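Local coordinates for Ro sixty-related protein, RSR (Deinococcus radiodurans, PDB 2NVO) that binds several small RNAs that accumulate during recovery from ultraviolet irradiation and contributes to the bacterium's resistance to it, at residues A361-L366 and R401-A406; Q452-V457 and Q484-A489; K491-G496 and T527-G532. All blocks are in the same frame, centred on the assembly; numbering follows the deposited sequence.

All three contacts lie in the VWFA-like domain, which closes the horseshoe of helical repeats into a ring, and they follow one another in series along the chain. Contact 1 pairs the starts of strands 364-369 and 405-411 and contact 3 sets helix 522-530 on strand 491-496, so both reach the same mixed sheet; their centres are about 12 Å apart, with A361 packed on A530. Contact 2, about 16 Å from the centre of contact 1 and 18 Å from that of contact 3, joins the ends of helices 445-452 and 475-486 at the surface. It touches contact 1 through R364 and D456, while helix 475-486 leads directly into strand 491-496.

Contact 1: residues A361-L366 and R401-A406; sequences ANTRHL and RTEPDA
With CG beside the backbone N and a second bend at chi2, -67°, the chain of E403 folds so that its carboxylate meets the backbone of 361-363. R364 likewise holds CG beside its own backbone N and bends at chi3, which turns its guanidinium back over D405. E403 OE2 accepts A361 N at 2.7 Å through its syn lone pair. OE1 takes T363 N at 3.2 Å, nearly head-on to the C-O bond, and N362 N more weakly. Three successive amides thus grip one carboxylate and fix its rotation, an arrangement that would probably favour the charged form. The same side chain lies over H365: CG sits over one face of the ring, 4.1 Å from its centroid, and the carboxylate stacks with its plane 27° from that of the ring. Next to it, P404 CG touches N362 OD1 at 3.1 Å, the two side chains roughly perpendicular. R364 NH2 forms a salt bridge with D405 OD1, which sits 2.7 Å from both NH1 and NH2 of the arginine but well off the guanidinium plane; D405 CB lies over a face of that group, and the guanidinium and carboxylate planes are 59° apart. R364 NE bonds to D456 O. Strand pairing follows with H365 N to D405 O at 2.9 Å, almost straight, and with a CA-H...O contact from A406 CA to H365 O. The contact joins the starts of the two parallel strands of a beta-alpha-beta unit, 364-369 and 405-411, linked through helix 388-402, as in the Rossmann-like fold of VWFA domains.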
ATOM      1  N   ALA A 361       5.336  11.888  11.802  1.00 15.04           N
ATOM      2  CA  ALA A 361       6.749  12.084  11.523  1.00 14.45           C
ATOM      3  C   ALA A 361       7.443  12.614  12.773  1.00 15.10           C
ATOM      4  O   ALA A 361       8.636  12.407  12.958  1.00 17.49           O
ATOM      5  CB  ALA A 361       6.935  13.066  10.383  1.00 10.71           C
ATOM      6  N   ASN A 362       6.684  13.319  13.602  1.00 13.82           N
ATOM      7  CA  ASN A 362       7.237  14.076  14.708  1.00 18.28           C
ATOM      8  C   ASN A 362       8.212  15.146  14.230  1.00 17.17           C
ATOM      9  O   ASN A 362       9.291  15.310  14.783  1.00 15.87           O
ATOM     10  CB  ASN A 362       7.912  13.144  15.722  1.00 20.19           C
ATOM     11  CG  ASN A 362       8.189  13.834  17.029  1.00 27.70           C
ATOM     12  OD1 ASN A 362       7.444  14.731  17.440  1.00 31.89           O
ATOM     13  ND2 ASN A 362       9.267  13.432  17.697  1.00 32.29           N
ATOM     14  N   THR A 363       7.824  15.863  13.182  1.00 15.50           N
ATOM     15  CA  THR A 363       8.609  16.971  12.662  1.00 11.95           C
ATOM     16  C   THR A 363       7.667  18.152  12.503  1.00 12.46           C
ATOM     17  O   THR A 363       6.438  17.990  12.524  1.00 13.71           O
ATOM     18  CB  THR A 363       9.255  16.653  11.299  1.00 13.19           C
ATOM     19  OG1 THR A 363       8.232  16.518  10.305  1.00 14.58           O
ATOM     20  CG2 THR A 363      10.074  15.353  11.356  1.00 16.69           C
ATOM     21  N   ARG A 364       8.238  19.340  12.374  1.00  8.43           N
ATOM     22  CA  ARG A 364       7.446  20.542  12.245  1.00 12.86           C
ATOM     23  C   ARG A 364       7.165  20.758  10.767  1.00  9.88           C
ATOM     24  O   ARG A 364       8.078  20.886   9.969  1.00 10.86           O
ATOM     25  CB  ARG A 364       8.173  21.736  12.858  1.00 15.78           C
ATOM     26  CG  ARG A 364       8.520  21.492  14.336  1.00 18.15           C
ATOM     27  CD  ARG A 364       9.420  22.574  14.867  1.00 22.41           C
ATOM     28  NE  ARG A 364       8.895  23.882  14.512  1.00 27.40           N
ATOM     29  CZ  ARG A 364       7.920  24.515  15.161  1.00 29.81           C
ATOM     30  NH1 ARG A 364       7.348  23.972  16.238  1.00 30.50           N
ATOM     31  NH2 ARG A 364       7.526  25.708  14.730  1.00 33.42           N
ATOM     32  N   HIS A 365       5.889  20.775  10.420  1.00 11.85           N
ATOM     33  CA  HIS A 365       5.467  20.766   9.013  1.00  9.78           C
ATOM     34  C   HIS A 365       4.928  22.116   8.612  1.00  8.83           C
ATOM     35  O   HIS A 365       4.284  22.787   9.415  1.00  9.92           O
ATOM     36  CB  HIS A 365       4.348  19.718   8.808  1.00  9.01           C
ATOM     37  CG  HIS A 365       4.840  18.308   8.741  1.00  9.96           C
ATOM     38  ND1 HIS A 365       4.577  17.477   7.673  1.00 12.37           N
ATOM     39  CD2 HIS A 365       5.588  17.579   9.607  1.00 10.48           C
ATOM     40  CE1 HIS A 365       5.143  16.301   7.878  1.00 11.15           C
ATOM     41  NE2 HIS A 365       5.761  16.339   9.047  1.00 13.23           N
ATOM     42  N   LEU A 366       5.177  22.509   7.361  1.00  7.63           N
ATOM     43  CA  LEU A 366       4.470  23.617   6.748  1.00  5.65           C
ATOM     44  C   LEU A 366       3.824  23.023   5.492  1.00  5.80           C
ATOM     45  O   LEU A 366       4.527  22.531   4.614  1.00  5.12           O
ATOM     46  CB  LEU A 366       5.429  24.735   6.352  1.00  6.25           C
ATOM     47  CG  LEU A 366       4.826  26.014   5.783  1.00  9.37           C
ATOM     48  CD1 LEU A 366       3.899  26.651   6.761  1.00 13.20           C
ATOM     49  CD2 LEU A 366       5.912  27.036   5.359  1.00 10.44           C
ATOM     50  N   ARG A 401      -3.417  17.678  13.601  1.00 11.12           N
ATOM     51  CA  ARG A 401      -3.796  16.908  14.775  1.00 15.63           C
ATOM     52  C   ARG A 401      -2.712  15.953  15.298  1.00 15.51           C
ATOM     53  O   ARG A 401      -2.817  15.482  16.421  1.00 19.40           O
ATOM     54  CB  ARG A 401      -5.102  16.133  14.516  1.00 13.36           C
ATOM     55  CG  ARG A 401      -6.323  17.045  14.407  1.00 14.21           C
ATOM     56  CD  ARG A 401      -7.644  16.278  14.297  1.00 17.00           C
ATOM     57  NE  ARG A 401      -8.714  17.185  13.868  1.00 18.02           N
ATOM     58  CZ  ARG A 401      -9.841  16.819  13.263  1.00 18.07           C
ATOM     59  NH1 ARG A 401     -10.078  15.538  13.012  1.00 19.94           N
ATOM     60  NH2 ARG A 401     -10.731  17.742  12.895  1.00 16.72           N
ATOM     61  N   THR A 402      -1.674  15.672  14.517  1.00 13.23           N
ATOM     62  CA  THR A 402      -0.755  14.584  14.876  1.00 12.51           C
ATOM     63  C   THR A 402       0.715  14.954  14.920  1.00 15.82           C
ATOM     64  O   THR A 402       1.510  14.237  15.531  1.00 16.77           O
ATOM     65  CB  THR A 402      -0.884  13.342  13.955  1.00 17.59           C
ATOM     66  OG1 THR A 402      -0.442  13.670  12.627  1.00 11.70           O
ATOM     67  CG2 THR A 402      -2.298  12.830  13.929  1.00 13.60           C
ATOM     68  N   GLU A 403       1.089  16.044  14.262  1.00 12.39           N
ATOM     69  CA  GLU A 403       2.481  16.459  14.230  1.00 14.02           C
ATOM     70  C   GLU A 403       2.730  17.504  15.322  1.00 14.29           C
ATOM     71  O   GLU A 403       1.795  18.178  15.749  1.00 13.01           O
ATOM     72  CB  GLU A 403       2.853  17.020  12.855  1.00 11.01           C
ATOM     73  CG  GLU A 403       2.745  16.013  11.702  1.00 10.12           C
ATOM     74  CD  GLU A 403       3.775  14.887  11.794  1.00 13.94           C
ATOM     75  OE1 GLU A 403       4.772  15.059  12.535  1.00 11.76           O
ATOM     76  OE2 GLU A 403       3.598  13.841  11.107  1.00 11.43           O
ATOM     77  N   PRO A 404       3.991  17.627  15.772  1.00 15.50           N
ATOM     78  CA  PRO A 404       4.398  18.569  16.831  1.00 17.42           C
ATOM     79  C   PRO A 404       3.954  19.962  16.464  1.00 20.60           C
ATOM     80  O   PRO A 404       3.481  20.742  17.293  1.00 18.01           O
ATOM     81  CB  PRO A 404       5.927  18.532  16.779  1.00 22.05           C
ATOM     82  CG  PRO A 404       6.276  17.285  16.096  1.00 17.47           C
ATOM     83  CD  PRO A 404       5.107  16.798  15.295  1.00 12.95           C
ATOM     84  N   ASP A 405       4.127  20.279  15.188  1.00 17.79           N
ATOM     85  CA  ASP A 405       3.667  21.549  14.697  1.00 20.14           C
ATOM     86  C   ASP A 405       3.287  21.419  13.235  1.00 15.12           C
ATOM     87  O   ASP A 405       3.830  20.599  12.495  1.00 16.18           O
ATOM     88  CB  ASP A 405       4.751  22.604  14.867  1.00 22.18           C
ATOM     89  CG  ASP A 405       4.185  23.987  15.109  1.00 27.72           C
ATOM     90  OD1 ASP A 405       5.001  24.921  15.266  1.00 32.96           O
ATOM     91  OD2 ASP A 405       2.939  24.150  15.154  1.00 26.28           O
ATOM     92  N   ALA A 406       2.334  22.228  12.823  1.00 17.07           N
ATOM     93  CA  ALA A 406       1.932  22.226  11.433  1.00 13.71           C
ATOM     94  C   ALA A 406       1.294  23.572  11.191  1.00 12.19           C
ATOM     95  O   ALA A 406       0.618  24.106  12.049  1.00 13.68           O
ATOM     96  CB  ALA A 406       0.951  21.122  11.178  1.00 11.19           C
TER

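Contact 2: residues Q452-V457 and Q484-A489; sequences QERLDV and QKMGRA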
ATOM      1  N   GLN A 452      12.154  33.969   4.950  1.00 16.87           N
ATOM      2  CA  GLN A 452      11.796  35.368   5.130  1.00 22.59           C
ATOM      3  C   GLN A 452      11.144  35.623   6.493  1.00 22.16           C
ATOM      4  O   GLN A 452      11.409  36.636   7.148  1.00 23.62           O
ATOM      5  CB  GLN A 452      10.850  35.799   4.009  1.00 22.47           C
ATOM      6  CG  GLN A 452      10.464  37.268   4.033  1.00 33.35           C
ATOM      7  CD  GLN A 452       9.849  37.734   2.718  1.00 38.56           C
ATOM      8  OE1 GLN A 452       9.529  36.927   1.841  1.00 40.63           O
ATOM      9  NE2 GLN A 452       9.687  39.045   2.577  1.00 46.61           N
ATOM     10  N   GLU A 453      10.281  34.708   6.920  1.00 19.17           N
ATOM     11  CA  GLU A 453       9.590  34.858   8.198  1.00 19.65           C
ATOM     12  C   GLU A 453      10.390  34.260   9.358  1.00 17.67           C
ATOM     13  O   GLU A 453       9.916  34.233  10.477  1.00 19.02           O
ATOM     14  CB  GLU A 453       8.192  34.220   8.141  1.00 20.24           C
ATOM     15  CG  GLU A 453       7.283  34.761   7.018  1.00 19.59           C
ATOM     16  CD  GLU A 453       7.177  36.284   7.002  1.00 29.55           C
ATOM     17  OE1 GLU A 453       6.779  36.872   8.030  1.00 31.44           O
ATOM     18  OE2 GLU A 453       7.487  36.900   5.952  1.00 30.08           O
ATOM     19  N   ARG A 454      11.593  33.775   9.070  1.00 16.67           N
ATOM     20  CA  ARG A 454      12.402  33.044  10.043  1.00 21.91           C
ATOM     21  C   ARG A 454      11.598  32.008  10.836  1.00 21.94           C
ATOM     22  O   ARG A 454      11.761  31.861  12.057  1.00 19.61           O
ATOM     23  CB  ARG A 454      13.159  34.018  10.961  1.00 24.68           C
ATOM     24  CG  ARG A 454      13.971  35.053  10.181  1.00 26.64           C
ATOM     25  CD  ARG A 454      14.689  36.041  11.100  1.00 35.38           C
ATOM     26  NE  ARG A 454      13.869  36.417  12.249  1.00 38.50           N
ATOM     27  CZ  ARG A 454      13.961  35.845  13.448  1.00 40.02           C
ATOM     28  NH1 ARG A 454      14.842  34.871  13.660  1.00 43.70           N
ATOM     29  NH2 ARG A 454      13.170  36.243  14.435  1.00 41.13           N
ATOM     30  N   LEU A 455      10.728  31.288  10.122  1.00 18.78           N
ATOM     31  CA  LEU A 455       9.956  30.193  10.697  1.00 20.73           C
ATOM     32  C   LEU A 455      10.774  28.905  10.658  1.00 18.10           C
ATOM     33  O   LEU A 455      11.326  28.540   9.620  1.00 15.51           O
ATOM     34  CB  LEU A 455       8.653  29.989   9.914  1.00 16.27           C
ATOM     35  CG  LEU A 455       7.680  28.948  10.458  1.00 18.16           C
ATOM     36  CD1 LEU A 455       7.104  29.404  11.804  1.00 19.00           C
ATOM     37  CD2 LEU A 455       6.560  28.646   9.435  1.00 14.33           C
ATOM     38  N   ASP A 456      10.861  28.222  11.790  1.00 17.12           N
ATOM     39  CA  ASP A 456      11.546  26.939  11.840  1.00 18.70           C
ATOM     40  C   ASP A 456      10.630  25.846  11.280  1.00 15.26           C
ATOM     41  O   ASP A 456       9.576  25.566  11.838  1.00 16.92           O
ATOM     42  CB  ASP A 456      11.963  26.597  13.273  1.00 24.04           C
ATOM     43  CG  ASP A 456      13.236  27.329  13.708  1.00 31.59           C
ATOM     44  OD1 ASP A 456      13.154  28.154  14.649  1.00 36.67           O
ATOM     45  OD2 ASP A 456      14.315  27.082  13.115  1.00 30.92           O
ATOM     46  N   VAL A 457      11.057  25.231  10.186  1.00 15.81           N
ATOM     47  CA  VAL A 457      10.298  24.169   9.516  1.00 12.26           C
ATOM     48  C   VAL A 457      11.220  23.002   9.210  1.00 10.16           C
ATOM     49  O   VAL A 457      12.300  23.197   8.667  1.00 10.60           O
ATOM     50  CB  VAL A 457       9.693  24.691   8.188  1.00 11.01           C
ATOM     51  CG1 VAL A 457       9.016  23.544   7.384  1.00  7.49           C
ATOM     52  CG2 VAL A 457       8.705  25.829   8.474  1.00 11.31           C
ATOM     53  N   GLN A 484      21.071  28.036   4.738  1.00 19.49           N
ATOM     54  CA  GLN A 484      22.050  29.097   4.965  1.00 24.63           C
ATOM     55  C   GLN A 484      21.607  30.155   5.967  1.00 27.45           C
ATOM     56  O   GLN A 484      22.432  30.696   6.704  1.00 28.62           O
ATOM     57  CB  GLN A 484      22.451  29.764   3.646  1.00 26.66           C
ATOM     58  CG  GLN A 484      23.618  29.069   2.958  1.00 34.72           C
ATOM     59  CD  GLN A 484      23.564  29.149   1.440  1.00 36.10           C
ATOM     60  OE1 GLN A 484      22.889  30.015   0.865  1.00 40.31           O
ATOM     61  NE2 GLN A 484      24.269  28.234   0.779  1.00 37.19           N
ATOM     62  N   LYS A 485      20.315  30.461   5.990  1.00 20.66           N
ATOM     63  CA  LYS A 485      19.815  31.509   6.856  1.00 22.23           C
ATOM     64  C   LYS A 485      19.380  30.997   8.218  1.00 25.11           C
ATOM     65  O   LYS A 485      19.458  31.724   9.209  1.00 27.26           O
ATOM     66  CB  LYS A 485      18.659  32.264   6.195  1.00 22.90           C
ATOM     67  CG  LYS A 485      17.865  33.079   7.191  1.00 25.26           C
ATOM     68  CD  LYS A 485      16.974  34.096   6.531  1.00 27.72           C
ATOM     69  CE  LYS A 485      16.372  35.018   7.582  1.00 29.14           C
ATOM     70  NZ  LYS A 485      15.426  36.001   6.994  1.00 30.39           N
ATOM     71  N   MET A 486      18.936  29.745   8.276  1.00 22.61           N
ATOM     72  CA  MET A 486      18.313  29.232   9.494  1.00 22.72           C
ATOM     73  C   MET A 486      19.154  28.193  10.226  1.00 20.41           C
ATOM     74  O   MET A 486      18.863  27.859  11.371  1.00 27.72           O
ATOM     75  CB  MET A 486      16.921  28.673   9.181  1.00 23.19           C
ATOM     76  CG  MET A 486      16.003  29.700   8.544  1.00 18.61           C
ATOM     77  SD  MET A 486      15.496  30.935   9.730  1.00 23.53           S
ATOM     78  CE  MET A 486      14.724  29.905  10.980  1.00 20.99           C
ATOM     79  N   GLY A 487      20.181  27.684   9.560  1.00 21.49           N
ATOM     80  CA  GLY A 487      21.091  26.723  10.168  1.00 25.25           C
ATOM     81  C   GLY A 487      20.590  25.288  10.273  1.00 29.10           C
ATOM     82  O   GLY A 487      21.175  24.470  10.990  1.00 31.18           O
ATOM     83  N   ARG A 488      19.505  24.991   9.560  1.00 24.86           N
ATOM     84  CA  ARG A 488      18.926  23.652   9.475  1.00 22.09           C
ATOM     85  C   ARG A 488      18.601  23.349   8.013  1.00 21.83           C
ATOM     86  O   ARG A 488      18.240  24.248   7.245  1.00 19.97           O
ATOM     87  CB  ARG A 488      17.631  23.574  10.287  1.00 23.48           C
ATOM     88  CG  ARG A 488      17.752  22.914  11.646  1.00 31.19           C
ATOM     89  CD  ARG A 488      18.761  23.646  12.485  1.00 34.10           C
ATOM     90  NE  ARG A 488      18.963  23.078  13.817  1.00 31.03           N
ATOM     91  CZ  ARG A 488      20.021  23.370  14.565  1.00 32.45           C
ATOM     92  NH1 ARG A 488      20.952  24.184  14.077  1.00 33.42           N
ATOM     93  NH2 ARG A 488      20.163  22.850  15.780  1.00 25.85           N
ATOM     94  N   ALA A 489      18.722  22.087   7.627  1.00 20.54           N
ATOM     95  CA  ALA A 489      18.327  21.675   6.290  1.00 21.00           C
ATOM     96  C   ALA A 489      16.970  20.950   6.299  1.00 18.97           C
ATOM     97  O   ALA A 489      16.860  19.809   6.755  1.00 17.76           O
ATOM     98  CB  ALA A 489      19.410  20.812   5.647  1.00 22.00           C
TER
HETATM   99  O   HOH W   1      13.780  38.267   7.418  1.00 35.75           O
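M486 reaches across to the backbone of R454 and L455 and the carboxylate of D456 and forms the closely packed part of this contact, whereas K485 meets R454 at its exposed margin. The thioether is bent at both chi2, -72°, and chi3, -58°, so its end curls along the loop. SD lies 3.8 Å from R454 CA and is also near CB of that residue, while the terminal methyl CE fits among R454 O at 3.7 Å, L455 O and the carboxylate oxygen OD2 of D456 at 3.6 Å. The methyl therefore sits among oxygens, in van der Waals contact alone, and the side chains of D456 and M486 run at a slant to each other. Y482 OH, from the same helix as M486, bonds to both L455 O and V457 N, tying the same loop to helix 475-486. The segments run from the ends of helices 445-452 and 475-486 into the loops that follow, in the Rossmann-like VWFA fold: R454 has positive phi and closes helix 445-452 with a Schellman motif, and G487, also with positive phi, follows the last turn of helix 475-486. On the solvent side K485 stretches out fully beyond CG, and its CE comes 3.5 Å from R454 CG, the two chains crossing at about a right angle. The contact is made by R454 CG with K485 CE and NZ; R454 bends at chi3, and its NE is 5.5 Å from K485 NZ. The ammonium lies at the C-terminal end of helix 445-452: NZ bonds to A451 O and, weakly, to a water at 2.8 Å. That water donates in turn to Q452 O at 2.9 Å.

Contact 3: residues K491-G496 and T527-G532; sequences KLIVVG and TAFARG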
ATOM      1  N   LYS A 491      13.281  19.375   4.568  1.00 11.50           N
ATOM      2  CA  LYS A 491      12.973  18.536   3.415  1.00  8.14           C
ATOM      3  C   LYS A 491      11.754  19.098   2.690  1.00  7.75           C
ATOM      4  O   LYS A 491      10.961  19.827   3.269  1.00  7.33           O
ATOM      5  CB  LYS A 491      12.700  17.096   3.851  1.00 10.26           C
ATOM      6  CG  LYS A 491      13.921  16.357   4.396  1.00 12.12           C
ATOM      7  CD  LYS A 491      13.541  14.959   4.832  1.00 12.56           C
ATOM      8  CE  LYS A 491      14.757  14.118   5.183  1.00 16.96           C
ATOM      9  NZ  LYS A 491      15.457  14.689   6.346  1.00 16.37           N
ATOM     10  N   LEU A 492      11.604  18.737   1.425  1.00  8.99           N
ATOM     11  CA  LEU A 492      10.438  19.169   0.651  1.00  5.89           C
ATOM     12  C   LEU A 492       9.771  17.949   0.011  1.00  5.12           C
ATOM     13  O   LEU A 492      10.445  17.130  -0.612  1.00  5.12           O
ATOM     14  CB  LEU A 492      10.870  20.141  -0.449  1.00  5.93           C
ATOM     15  CG  LEU A 492       9.795  20.419  -1.509  1.00  5.12           C
ATOM     16  CD1 LEU A 492       8.606  21.136  -0.863  1.00  5.52           C
ATOM     17  CD2 LEU A 492      10.380  21.225  -2.686  1.00  6.05           C
ATOM     18  N   ILE A 493       8.457  17.831   0.176  1.00  5.12           N
ATOM     19  CA  ILE A 493       7.684  16.788  -0.505  1.00  5.16           C
ATOM     20  C   ILE A 493       6.699  17.530  -1.397  1.00  5.12           C
ATOM     21  O   ILE A 493       6.016  18.429  -0.935  1.00  5.12           O
ATOM     22  CB  ILE A 493       6.866  15.914   0.479  1.00  5.81           C
ATOM     23  CG1 ILE A 493       7.767  15.283   1.567  1.00  5.73           C
ATOM     24  CG2 ILE A 493       6.071  14.827  -0.285  1.00  5.95           C
ATOM     25  CD1 ILE A 493       7.013  14.562   2.659  1.00  7.08           C
ATOM     26  N   VAL A 494       6.684  17.193  -2.678  1.00  5.12           N
ATOM     27  CA  VAL A 494       5.686  17.718  -3.602  1.00  5.12           C
ATOM     28  C   VAL A 494       4.744  16.580  -4.009  1.00  5.12           C
ATOM     29  O   VAL A 494       5.164  15.568  -4.565  1.00  5.12           O
ATOM     30  CB  VAL A 494       6.364  18.353  -4.848  1.00  5.12           C
ATOM     31  CG1 VAL A 494       5.298  18.910  -5.811  1.00  5.61           C
ATOM     32  CG2 VAL A 494       7.313  19.465  -4.401  1.00  7.54           C
ATOM     33  N   VAL A 495       3.465  16.752  -3.698  1.00  5.69           N
ATOM     34  CA  VAL A 495       2.449  15.769  -4.001  1.00  5.12           C
ATOM     35  C   VAL A 495       1.560  16.238  -5.166  1.00  5.12           C
ATOM     36  O   VAL A 495       0.811  17.197  -5.031  1.00  5.12           O
ATOM     37  CB  VAL A 495       1.570  15.496  -2.768  1.00  5.12           C
ATOM     38  CG1 VAL A 495       0.576  14.335  -3.088  1.00  5.12           C
ATOM     39  CG2 VAL A 495       2.438  15.118  -1.595  1.00  5.47           C
ATOM     40  N   GLY A 496       1.679  15.570  -6.306  1.00  5.12           N
ATOM     41  CA  GLY A 496       0.744  15.772  -7.402  1.00  5.12           C
ATOM     42  C   GLY A 496      -0.337  14.740  -7.297  1.00  5.12           C
ATOM     43  O   GLY A 496      -0.193  13.630  -7.832  1.00  6.63           O
ATOM     44  N   THR A 527       5.708  10.067   5.546  1.00 11.20           N
ATOM     45  CA  THR A 527       6.123  10.138   6.939  1.00 11.49           C
ATOM     46  C   THR A 527       7.513   9.528   7.099  1.00 12.69           C
ATOM     47  O   THR A 527       8.363  10.089   7.777  1.00 13.75           O
ATOM     48  CB  THR A 527       5.127   9.392   7.840  1.00  9.54           C
ATOM     49  OG1 THR A 527       3.854  10.047   7.770  1.00 15.17           O
ATOM     50  CG2 THR A 527       5.612   9.381   9.290  1.00 17.03           C
ATOM     51  N   ALA A 528       7.738   8.375   6.482  1.00 11.87           N
ATOM     52  CA  ALA A 528       9.045   7.725   6.583  1.00 12.61           C
ATOM     53  C   ALA A 528      10.119   8.630   6.008  1.00 14.77           C
ATOM     54  O   ALA A 528      11.205   8.761   6.567  1.00 13.97           O
ATOM     55  CB  ALA A 528       9.038   6.385   5.861  1.00 13.76           C
ATOM     56  N   PHE A 529       9.811   9.257   4.875  1.00 11.57           N
ATOM     57  CA  PHE A 529      10.741  10.194   4.250  1.00 10.53           C
ATOM     58  C   PHE A 529      11.048  11.379   5.173  1.00 10.62           C
ATOM     59  O   PHE A 529      12.205  11.776   5.328  1.00 12.88           O
ATOM     60  CB  PHE A 529      10.169  10.692   2.917  1.00 10.32           C
ATOM     61  CG  PHE A 529      10.942  11.823   2.312  1.00 10.89           C
ATOM     62  CD1 PHE A 529      10.486  13.120   2.423  1.00 10.01           C
ATOM     63  CD2 PHE A 529      12.127  11.589   1.636  1.00 12.99           C
ATOM     64  CE1 PHE A 529      11.182  14.171   1.864  1.00 10.07           C
ATOM     65  CE2 PHE A 529      12.840  12.642   1.074  1.00 13.61           C
ATOM     66  CZ  PHE A 529      12.367  13.940   1.200  1.00 10.33           C
ATOM     67  N   ALA A 530      10.015  11.954   5.779  1.00 11.02           N
ATOM     68  CA  ALA A 530      10.200  13.133   6.621  1.00 11.82           C
ATOM     69  C   ALA A 530      11.059  12.803   7.843  1.00 14.52           C
ATOM     70  O   ALA A 530      11.794  13.658   8.339  1.00 11.06           O
ATOM     71  CB  ALA A 530       8.859  13.699   7.070  1.00 12.41           C
ATOM     72  N   ARG A 531      10.941  11.567   8.322  1.00 15.89           N
ATOM     73  CA  ARG A 531      11.724  11.101   9.466  1.00 17.36           C
ATOM     74  C   ARG A 531      13.160  10.788   9.070  1.00 19.43           C
ATOM     75  O   ARG A 531      13.964  10.411   9.919  1.00 20.16           O
ATOM     76  CB  ARG A 531      11.096   9.847  10.080  1.00 19.49           C
ATOM     77  CG  ARG A 531       9.777  10.070  10.784  1.00 20.25           C
ATOM     78  CD  ARG A 531       9.223   8.767  11.397  1.00 22.18           C
ATOM     79  NE  ARG A 531       9.202   7.671  10.429  1.00 30.26           N
ATOM     80  CZ  ARG A 531       8.273   6.718  10.390  1.00 28.36           C
ATOM     81  NH1 ARG A 531       7.274   6.726  11.264  1.00 36.62           N
ATOM     82  NH2 ARG A 531       8.335   5.757   9.473  1.00 27.23           N
ATOM     83  N   GLY A 532      13.479  10.926   7.785  1.00 17.21           N
ATOM     84  CA  GLY A 532      14.813  10.636   7.288  1.00 15.21           C
ATOM     85  C   GLY A 532      15.095   9.168   6.981  1.00 18.19           C
ATOM     86  O   GLY A 532      16.251   8.788   6.833  1.00 18.89           O
TER
HETATM   87  O   HOH W   2      14.509  13.710   8.903  1.00 24.70           O
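K491 and I493, alternate residues of one strand, both point toward F529 and make apolar contact with its ring. The phenyl group leaves the helix with CG anti to the backbone N, chi1 170°, which carries it across to the strand. I493 CG1 touches CD1 of the ring at 3.6 Å and is equally near CE1, and I493 CD1 also lies against CD1 of F529; the two side chains run antiparallel alongside one another. K491 supplies the CH-pi contact. Its CD stands over one face of F529, 4.2 Å from the centroid and displaced toward the rim, while CB approaches CE1 at 3.8 Å. The lysine's methylenes thus act as hydrophobic surface on the buried phenylalanine, the chain crossing the ring at a slant. K491 runs extended to CD and CE, and the latter methylene makes a close approach to F529 O, 3.5 Å away.

The water-mediated bonds lie at the helix end. K491 turns at chi4, 64°, to direct NZ to a water at 2.9 Å. The water donates to A530 O at 2.8 Å, linking the ammonium to A530 O at the helix C-terminus, where the helix dipole would probably favour a positive charge. F529 O is itself taken by G532 N at 2.9 Å within a Schellman motif; positive phi at G532 suits glycine, and its CA lies beside K491 CE.

Strand 491-496 is interior to the parallel part of the VWFA-like domain's sheet, between strands 459-464 and 512-517. Helix 522-530 packs across them: F529 also touches L513, A530 touches T459, and M526 meets I493 and V495 farther along the strand.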